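Local coordinates for iron binding protein FbpA (Mannheimia haemolytica, PDB 1Q35) that binds ferric iron in the periplasm, probably as the solute-binding component that delivers it to an ABC-type iron uptake system, at residues 1-9 with 241-249; 64-75 with 90-98. One frame throughout, in Å; residues are numbered along the deposited sequence.

Contact 1 (1-9 with 241-249); sequences ANEVNVYSY and PNKANAVKL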
loop_
_atom_site.group_PDB
_atom_site.type_symbol
_atom_site.label_atom_id
_atom_site.label_comp_id
_atom_site.label_asym_id
_atom_site.label_seq_id
_atom_site.Cartn_x
_atom_site.Cartn_y
_atom_site.Cartn_z
ATOM N N ALA A 1 -17.255 11.748 -25.381
ATOM C CA ALA A 1 -18.297 12.032 -24.358
ATOM C C ALA A 1 -17.751 13.045 -23.352
ATOM O O ALA A 1 -16.897 13.870 -23.708
ATOM C CB ALA A 1 -18.708 10.737 -23.669
ATOM N N ASN A 2 -18.285 13.014 -22.129
ATOM C CA ASN A 2 -17.697 13.701 -20.986
ATOM C C ASN A 2 -17.425 12.667 -19.910
ATOM O O ASN A 2 -18.172 12.551 -18.937
ATOM C CB ASN A 2 -18.623 14.786 -20.438
ATOM C CG ASN A 2 -17.958 15.648 -19.377
ATOM O OD1 ASN A 2 -18.634 16.326 -18.613
ATOM N ND2 ASN A 2 -16.628 15.636 -19.341
ATOM N N GLU A 3 -16.352 11.913 -20.111
ATOM C CA GLU A 3 -16.059 10.761 -19.280
ATOM C C GLU A 3 -14.565 10.594 -19.038
ATOM O O GLU A 3 -13.729 11.272 -19.645
ATOM C CB GLU A 3 -16.624 9.499 -19.939
ATOM C CG GLU A 3 -15.951 9.145 -21.261
ATOM C CD GLU A 3 -16.667 8.065 -22.049
ATOM O OE1 GLU A 3 -16.264 7.836 -23.209
ATOM O OE2 GLU A 3 -17.614 7.436 -21.530
ATOM N N VAL A 4 -14.250 9.669 -18.139
ATOM C CA VAL A 4 -12.879 9.284 -17.844
ATOM C C VAL A 4 -12.873 7.791 -17.512
ATOM O O VAL A 4 -13.742 7.302 -16.788
ATOM C CB VAL A 4 -12.272 10.143 -16.703
ATOM C CG1 VAL A 4 -13.010 9.931 -15.384
ATOM C CG2 VAL A 4 -10.784 9.853 -16.542
ATOM N N ASN A 5 -11.913 7.069 -18.074
ATOM C CA ASN A 5 -11.842 5.621 -17.954
ATOM C C ASN A 5 -10.792 5.229 -16.926
ATOM O O ASN A 5 -9.595 5.376 -17.158
ATOM C CB ASN A 5 -11.505 4.990 -19.306
ATOM C CG ASN A 5 -12.511 5.350 -20.387
ATOM O OD1 ASN A 5 -13.705 5.489 -20.119
ATOM N ND2 ASN A 5 -12.028 5.504 -21.615
ATOM N N VAL A 6 -11.257 4.716 -15.792
ATOM C CA VAL A 6 -10.405 4.413 -14.647
ATOM C C VAL A 6 -10.202 2.905 -14.532
ATOM O O VAL A 6 -11.159 2.141 -14.625
ATOM C CB VAL A 6 -11.053 4.953 -13.353
ATOM C CG1 VAL A 6 -10.207 4.613 -12.128
ATOM C CG2 VAL A 6 -11.277 6.451 -13.462
ATOM N N TYR A 7 -8.950 2.491 -14.347
ATOM C CA TYR A 7 -8.609 1.119 -14.001
ATOM C C TYR A 7 -8.043 1.154 -12.592
ATOM O O TYR A 7 -7.070 1.850 -12.340
ATOM C CB TYR A 7 -7.597 0.546 -14.992
ATOM C CG TYR A 7 -8.235 0.268 -16.333
ATOM C CD1 TYR A 7 -8.567 1.310 -17.191
ATOM C CD2 TYR A 7 -8.568 -1.027 -16.718
ATOM C CE1 TYR A 7 -9.178 1.068 -18.406
ATOM C CE2 TYR A 7 -9.184 -1.276 -17.938
ATOM C CZ TYR A 7 -9.479 -0.219 -18.777
ATOM O OH TYR A 7 -10.093 -0.437 -19.993
ATOM N N SER A 8 -8.667 0.421 -11.675
ATOM C CA SER A 8 -8.373 0.544 -10.248
ATOM C C SER A 8 -7.867 -0.746 -9.619
ATOM O O SER A 8 -8.544 -1.769 -9.656
ATOM C CB SER A 8 -9.629 0.989 -9.499
ATOM O OG SER A 8 -9.362 1.120 -8.110
ATOM N N TYR A 9 -6.688 -0.672 -9.010
ATOM C CA TYR A 9 -6.182 -1.735 -8.145
ATOM C C TYR A 9 -6.825 -1.693 -6.752
ATOM O O TYR A 9 -6.580 -2.580 -5.935
ATOM C CB TYR A 9 -4.656 -1.648 -8.012
ATOM C CG TYR A 9 -3.923 -2.051 -9.264
ATOM C CD1 TYR A 9 -3.616 -3.383 -9.514
ATOM C CD2 TYR A 9 -3.544 -1.104 -10.209
ATOM C CE1 TYR A 9 -2.944 -3.757 -10.672
ATOM C CE2 TYR A 9 -2.874 -1.465 -11.359
ATOM C CZ TYR A 9 -2.581 -2.789 -11.589
ATOM O OH TYR A 9 -1.914 -3.132 -12.747
ATOM N N PRO A 241 -7.421 8.570 -23.905
ATOM C CA PRO A 241 -8.382 9.214 -24.821
ATOM C C PRO A 241 -9.208 10.372 -24.237
ATOM O O PRO A 241 -9.871 11.069 -25.007
ATOM C CB PRO A 241 -9.299 8.059 -25.225
ATOM C CG PRO A 241 -9.260 7.132 -24.069
ATOM C CD PRO A 241 -7.878 7.228 -23.498
ATOM N N ASN A 242 -9.187 10.570 -22.920
ATOM C CA ASN A 242 -9.877 11.686 -22.275
ATOM C C ASN A 242 -8.934 12.358 -21.293
ATOM O O ASN A 242 -9.199 12.417 -20.091
ATOM C CB ASN A 242 -11.139 11.210 -21.546
ATOM C CG ASN A 242 -12.043 10.373 -22.420
ATOM O OD1 ASN A 242 -12.788 10.906 -23.253
ATOM N ND2 ASN A 242 -11.991 9.060 -22.242
ATOM N N LYS A 243 -7.827 12.870 -21.809
ATOM C CA LYS A 243 -6.718 13.287 -20.966
ATOM C C LYS A 243 -7.047 14.506 -20.111
ATOM O O LYS A 243 -6.665 14.555 -18.952
ATOM C CB LYS A 243 -5.469 13.543 -21.811
ATOM C CG LYS A 243 -4.240 13.939 -21.005
ATOM C CD LYS A 243 -4.076 15.443 -20.906
ATOM C CE LYS A 243 -2.736 15.819 -20.320
ATOM N NZ LYS A 243 -1.627 15.431 -21.228
ATOM N N ALA A 244 -7.745 15.489 -20.670
ATOM C CA ALA A 244 -8.147 16.660 -19.898
ATOM C C ALA A 244 -8.997 16.245 -18.703
ATOM O O ALA A 244 -8.828 16.777 -17.610
ATOM C CB ALA A 244 -8.912 17.643 -20.766
ATOM N N ASN A 245 -9.913 15.309 -18.928
ATOM C CA ASN A 245 -10.753 14.773 -17.849
ATOM C C ASN A 245 -9.940 13.945 -16.851
ATOM O O ASN A 245 -10.212 13.973 -15.649
ATOM C CB ASN A 245 -11.906 13.942 -18.422
ATOM C CG ASN A 245 -12.967 14.799 -19.103
ATOM O OD1 ASN A 245 -13.001 16.017 -18.934
ATOM N ND2 ASN A 245 -13.846 14.156 -19.862
ATOM N N ALA A 246 -8.940 13.223 -17.348
ATOM C CA ALA A 246 -8.047 12.446 -16.487
ATOM C C ALA A 246 -7.256 13.373 -15.575
ATOM O O ALA A 246 -7.089 13.083 -14.390
ATOM C CB ALA A 246 -7.114 11.589 -17.319
ATOM N N VAL A 247 -6.784 14.494 -16.111
ATOM C CA VAL A 247 -6.050 15.464 -15.313
ATOM C C VAL A 247 -6.971 16.057 -14.251
ATOM O O VAL A 247 -6.568 16.203 -13.098
ATOM C CB VAL A 247 -5.425 16.573 -16.186
ATOM C CG1 VAL A 247 -4.892 17.714 -15.333
ATOM C CG2 VAL A 247 -4.309 15.994 -17.036
ATOM N N LYS A 248 -8.210 16.372 -14.615
ATOM C CA LYS A 248 -9.161 16.891 -13.635
ATOM C C LYS A 248 -9.424 15.887 -12.506
ATOM O O LYS A 248 -9.573 16.284 -11.354
ATOM C CB LYS A 248 -10.466 17.312 -14.311
ATOM C CG LYS A 248 -10.331 18.625 -15.082
ATOM C CD LYS A 248 -11.595 18.999 -15.836
ATOM C CE LYS A 248 -11.442 20.353 -16.525
ATOM N NZ LYS A 248 -12.362 20.518 -17.686
ATOM N N LEU A 249 -9.465 14.599 -12.834
ATOM C CA LEU A 249 -9.649 13.563 -11.816
ATOM C C LEU A 249 -8.473 13.511 -10.842
ATOM O O LEU A 249 -8.683 13.500 -9.626
ATOM C CB LEU A 249 -9.873 12.191 -12.448
ATOM C CG LEU A 249 -9.960 11.019 -11.458
ATOM C CD1 LEU A 249 -11.036 11.239 -10.401
ATOM C CD2 LEU A 249 -10.213 9.731 -12.191
HETATM O O HOH W 1 -15.003 9.929 -24.552
HETATM O O HOH W 2 -13.642 6.977 -23.639
#

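Contact 2 (64-75 with 90-98); sequences MEIVNADLAQKI and DSNDQWFGL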
loop_
_atom_site.group_PDB
_atom_site.type_symbol
_atom_site.label_atom_id
_atom_site.label_comp_id
_atom_site.label_asym_id
_atom_site.label_seq_id
_atom_site.Cartn_x
_atom_site.Cartn_y
_atom_site.Cartn_z
ATOM N N MET A 64 6.099 2.052 -10.770
ATOM C CA MET A 64 7.343 2.094 -11.534
ATOM C C MET A 64 7.363 1.040 -12.637
ATOM O O MET A 64 7.950 1.276 -13.685
ATOM C CB MET A 64 8.562 1.967 -10.618
ATOM C CG MET A 64 8.731 3.126 -9.654
ATOM S SD MET A 64 8.589 4.760 -10.420
ATOM C CE MET A 64 9.880 4.682 -11.644
ATOM N N GLU A 65 6.692 -0.094 -12.451
ATOM C CA GLU A 65 6.529 -1.065 -13.533
ATOM C C GLU A 65 5.859 -0.390 -14.732
ATOM O O GLU A 65 6.301 -0.540 -15.875
ATOM C CB GLU A 65 5.690 -2.265 -13.082
ATOM C CG GLU A 65 5.507 -3.325 -14.163
ATOM C CD GLU A 65 4.486 -4.390 -13.806
ATOM O OE1 GLU A 65 4.211 -5.254 -14.672
ATOM O OE2 GLU A 65 3.956 -4.373 -12.672
ATOM N N ILE A 66 4.797 0.360 -14.460
ATOM C CA ILE A 66 4.025 1.039 -15.498
ATOM C C ILE A 66 4.853 2.137 -16.160
ATOM O O ILE A 66 4.923 2.226 -17.391
ATOM C CB ILE A 66 2.714 1.612 -14.892
ATOM C CG1 ILE A 66 1.785 0.471 -14.460
ATOM C CG2 ILE A 66 2.007 2.532 -15.884
ATOM C CD1 ILE A 66 0.745 0.868 -13.434
ATOM N N VAL A 67 5.495 2.957 -15.342
ATOM C CA VAL A 67 6.265 4.092 -15.827
ATOM C C VAL A 67 7.500 3.626 -16.610
ATOM O O VAL A 67 7.786 4.161 -17.688
ATOM C CB VAL A 67 6.636 5.023 -14.653
ATOM C CG1 VAL A 67 7.634 6.094 -15.075
ATOM C CG2 VAL A 67 5.368 5.671 -14.089
ATOM N N ASN A 68 8.198 2.615 -16.095
ATOM C CA ASN A 68 9.381 2.051 -16.759
ATOM C C ASN A 68 9.055 1.396 -18.095
ATOM O O ASN A 68 9.912 1.345 -18.982
ATOM C CB ASN A 68 10.070 0.997 -15.882
ATOM C CG ASN A 68 10.775 1.590 -14.671
ATOM O OD1 ASN A 68 11.019 2.790 -14.593
ATOM N ND2 ASN A 68 11.100 0.726 -13.707
ATOM N N ALA A 69 7.832 0.893 -18.230
ATOM C CA ALA A 69 7.366 0.269 -19.470
ATOM C C ALA A 69 6.865 1.299 -20.493
ATOM O O ALA A 69 6.318 0.921 -21.532
ATOM C CB ALA A 69 6.273 -0.744 -19.165
ATOM N N ASP A 70 7.059 2.586 -20.203
ATOM C CA ASP A 70 6.644 3.677 -21.090
ATOM C C ASP A 70 5.134 3.679 -21.335
ATOM O O ASP A 70 4.676 3.991 -22.434
ATOM C CB ASP A 70 7.409 3.615 -22.423
ATOM C CG ASP A 70 7.150 4.818 -23.303
ATOM O OD1 ASP A 70 7.108 5.951 -22.773
ATOM O OD2 ASP A 70 6.963 4.722 -24.537
ATOM N N LEU A 71 4.364 3.349 -20.303
ATOM C CA LEU A 71 2.911 3.282 -20.415
ATOM C C LEU A 71 2.217 4.486 -19.786
ATOM O O LEU A 71 0.994 4.549 -19.779
ATOM C CB LEU A 71 2.396 1.990 -19.781
ATOM C CG LEU A 71 2.956 0.707 -20.394
ATOM C CD1 LEU A 71 2.520 -0.495 -19.584
ATOM C CD2 LEU A 71 2.520 0.563 -21.845
ATOM N N ALA A 72 3.000 5.435 -19.270
ATOM C CA ALA A 72 2.479 6.661 -18.674
ATOM C C ALA A 72 2.817 7.859 -19.549
ATOM O O ALA A 72 3.528 7.729 -20.548
ATOM C CB ALA A 72 3.079 6.855 -17.296
ATOM N N GLN A 73 2.315 9.024 -19.159
ATOM C CA GLN A 73 2.731 10.289 -19.765
ATOM C C GLN A 73 2.938 11.370 -18.713
ATOM O O GLN A 73 2.401 11.294 -17.603
ATOM C CB GLN A 73 1.732 10.758 -20.826
ATOM C CG GLN A 73 0.321 11.025 -20.331
ATOM C CD GLN A 73 -0.541 11.634 -21.425
ATOM O OE1 GLN A 73 -0.238 12.723 -21.921
ATOM N NE2 GLN A 73 -1.585 10.929 -21.829
ATOM N N LYS A 74 3.715 12.382 -19.082
ATOM C CA LYS A 74 4.061 13.474 -18.189
ATOM C C LYS A 74 2.907 14.453 -18.038
ATOM O O LYS A 74 2.317 14.891 -19.030
ATOM C CB LYS A 74 5.293 14.213 -18.711
ATOM C CG LYS A 74 6.540 13.350 -18.756
ATOM C CD LYS A 74 7.696 14.053 -19.448
ATOM C CE LYS A 74 8.243 15.199 -18.621
ATOM N NZ LYS A 74 9.683 15.452 -18.924
ATOM N N ILE A 75 2.600 14.799 -16.792
ATOM C CA ILE A 75 1.529 15.725 -16.462
ATOM C C ILE A 75 2.112 16.890 -15.679
ATOM O O ILE A 75 2.652 16.713 -14.583
ATOM C CB ILE A 75 0.444 15.026 -15.618
ATOM C CG1 ILE A 75 -0.094 13.779 -16.331
ATOM C CG2 ILE A 75 -0.678 16.002 -15.278
ATOM C CD1 ILE A 75 -0.816 14.054 -17.644
ATOM N N ASP A 90 6.605 11.956 -8.822
ATOM C CA ASP A 90 7.730 11.809 -9.731
ATOM C C ASP A 90 8.370 13.163 -10.009
ATOM O O ASP A 90 7.679 14.120 -10.344
ATOM C CB ASP A 90 7.211 11.221 -11.040
ATOM C CG ASP A 90 8.311 10.800 -11.987
ATOM O OD1 ASP A 90 7.980 10.478 -13.150
ATOM O OD2 ASP A 90 9.516 10.755 -11.671
ATOM N N SER A 91 9.690 13.247 -9.901
ATOM C CA SER A 91 10.383 14.475 -10.297
ATOM C C SER A 91 10.207 14.731 -11.803
ATOM O O SER A 91 10.266 15.875 -12.257
ATOM C CB SER A 91 11.865 14.414 -9.924
ATOM O OG SER A 91 12.541 13.415 -10.657
ATOM N N ASN A 92 9.982 13.655 -12.554
ATOM C CA ASN A 92 9.737 13.694 -13.999
ATOM C C ASN A 92 8.245 13.634 -14.392
ATOM O O ASN A 92 7.919 13.360 -15.546
ATOM C CB ASN A 92 10.509 12.539 -14.658
ATOM C CG ASN A 92 10.588 12.651 -16.176
ATOM O OD1 ASN A 92 10.363 11.669 -16.887
ATOM N ND2 ASN A 92 10.918 13.836 -16.674
ATOM N N ASP A 93 7.351 13.865 -13.426
ATOM C CA ASP A 93 5.927 14.141 -13.680
ATOM C C ASP A 93 5.088 13.007 -14.287
ATOM O O ASP A 93 4.025 13.267 -14.843
ATOM C CB ASP A 93 5.770 15.392 -14.563
ATOM C CG ASP A 93 6.362 16.636 -13.940
ATOM O OD1 ASP A 93 6.445 16.737 -12.696
ATOM O OD2 ASP A 93 6.762 17.589 -14.643
ATOM N N GLN A 94 5.515 11.756 -14.144
ATOM C CA GLN A 94 4.760 10.639 -14.720
ATOM C C GLN A 94 3.940 9.825 -13.713
ATOM O O GLN A 94 3.162 8.970 -14.119
ATOM C CB GLN A 94 5.691 9.705 -15.487
ATOM C CG GLN A 94 6.317 10.329 -16.722
ATOM C CD GLN A 94 6.853 9.285 -17.669
ATOM O OE1 GLN A 94 7.951 8.769 -17.466
ATOM N NE2 GLN A 94 6.070 8.945 -18.685
ATOM N N TRP A 95 4.121 10.074 -12.418
ATOM C CA TRP A 95 3.311 9.411 -11.392
ATOM C C TRP A 95 3.137 10.321 -10.187
ATOM O O TRP A 95 3.968 11.180 -9.908
ATOM C CB TRP A 95 3.898 8.049 -10.985
ATOM C CG TRP A 95 5.257 8.107 -10.346
ATOM C CD1 TRP A 95 6.458 7.892 -10.959
ATOM C CD2 TRP A 95 5.559 8.379 -8.967
ATOM N NE1 TRP A 95 7.484 8.034 -10.057
ATOM C CE2 TRP A 95 6.962 8.330 -8.825
ATOM C CE3 TRP A 95 4.785 8.674 -7.837
ATOM C CZ2 TRP A 95 7.606 8.562 -7.607
ATOM C CZ3 TRP A 95 5.429 8.899 -6.622
ATOM C CH2 TRP A 95 6.823 8.844 -6.523
ATOM N N PHE A 96 2.050 10.090 -9.455
ATOM C CA PHE A 96 1.631 10.957 -8.360
ATOM C C PHE A 96 1.084 10.140 -7.204
ATOM O O PHE A 96 0.170 9.343 -7.371
ATOM C CB PHE A 96 0.583 11.947 -8.859
ATOM C CG PHE A 96 1.066 12.750 -10.017
ATOM C CD1 PHE A 96 0.876 12.297 -11.316
ATOM C CD2 PHE A 96 1.804 13.902 -9.812
ATOM C CE1 PHE A 96 1.381 13.005 -12.396
ATOM C CE2 PHE A 96 2.302 14.618 -10.889
ATOM C CZ PHE A 96 2.094 14.165 -12.177
ATOM N N GLY A 97 1.671 10.334 -6.034
ATOM C CA GLY A 97 1.156 9.754 -4.806
ATOM C C GLY A 97 -0.062 10.518 -4.323
ATOM O O GLY A 97 -0.118 11.744 -4.412
ATOM N N LEU A 98 -1.043 9.779 -3.808
ATOM C CA LEU A 98 -2.286 10.343 -3.287
ATOM C C LEU A 98 -2.453 10.119 -1.780
ATOM O O LEU A 98 -3.067 10.941 -1.106
ATOM C CB LEU A 98 -3.476 9.744 -4.032
ATOM C CG LEU A 98 -3.569 10.119 -5.514
ATOM C CD1 LEU A 98 -4.669 9.316 -6.183
ATOM C CD2 LEU A 98 -3.805 11.618 -5.697
HETATM O O HOH W 3 9.591 6.380 -18.592
HETATM O O HOH W 4 1.043 10.104 -15.367
#

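Contact 1 (1-9 with 241-249)
Val4, Asn242 and Asn245 carry this contact, in which helix 243-254 lies across strand 3-8, which runs parallel between strands 29-34 and 54-57 in the sheet of a periplasmic-binding-protein fold. The axes of the short segments cross at -70° and come within 7.4 Å, so the strand meets the first turns of the helix over a short length. Asn245 faces the strand and sends its ND2 to the backbone carbonyl of Glu3, a nearly straight hydrogen bond of 2.9 Å from Asn245 ND2 to Glu3 O. The acceptor lies close to the plane of the amide, while the donor sits well above the carbonyl plane, 40° out of it. Asn242, just before the helix, crowds the same carbonyl with its CB, 3.2 Å from Glu3 O. Behind these polar groups the contact is apolar. Val4 has CG2 anti to the backbone N (CG1 at chi1 64°), which lays that methyl against the helix backbone, with Val4 CG2 3.8 Å from Ala246 CA. Further along, Val4 CG1 and Val6 CG2 both reach Leu249 CD2; helix 16-26 covers Leu249 too, through Leu19 and Phe22. Glu3 OE2 bonds to Asn31 ND2 of strand 29-34, and OE1 takes two waters, while Asn5 ND2 also bonds to the carbonyl of Pro51. One water accepts from the N-terminal amine of Ala1 and donates to Glu3 OE1 and, at 2.7 Å from the water oxygen, to Asn242 OD1; the other donates to Glu3 OE1 and accepts from Asn5 ND2 and Asn242 ND2.

Contact 2 (64-75 with 90-98)
Past the Schellman motif that ends helix 60-68, the chain runs along a type I turn, Asp90 to Asp93, that leads into strand 96-108, and Ile75 N bonds to Asp93 O, 2.9 Å and close to straight. The same oxygen receives a CA-H...O contact from Lys74 CA. Gln94 has the most surface buried. It reaches back from that turn between Val67 and Lys74: Val67 CG1 touches Gln94 OE1, and Lys74 CG lies 3.6 Å from Gln94 CG. A water donates to both Val67 O and Gln94 OE1, and a second joins Gln73 O to Gln94 O. Asp90 OD2 takes the N-H of Asn92, an Asx turn, and OD1 that of Gln94, just past the turn, so both carboxylate oxygens hold the loop's shape. With CG beside the backbone N and a bend at chi2 (-48°), the Met64 sulfur is brought to the indole in a Met-aromatic contact, SD 4.1 Å from the centroid of the five-membered ring of Trp95 and oblique to it. Val67 CG2 reaches Trp95 CD1, and Asp90 N sits over the centre of one face of the indole. At the other end, Ile75 O lies near the plane of Phe96, at its edge, 3.5 Å from Phe96 CZ. Helix 294-298 packs on Met64 and Trp95, strand 228-236 on Trp95 and Ile75, and helix 243-254 on Ile75 and Phe96.

Overall arrangement
From the N terminus the chain enters the sheet at once through strand 3-8, whose partner in contact 1, 241-249, comes more than 230 residues later. That long excursion includes contact 2, a much shorter closure in which 64-75 meets 90-98 after a 14-residue connection containing helix 78-83. Strands 3-8 and 96-108 belong to the same mixed sheet, bridged by strands 54-57 and 228-236, so both contacts reach it. Their centres lie about 16 Å apart. Helix 243-254 joins them directly: Lys243 NZ is 3.1 Å from Gln73 OE1, a probable hydrogen bond, and both Lys243 and Val247 pack on Ile75.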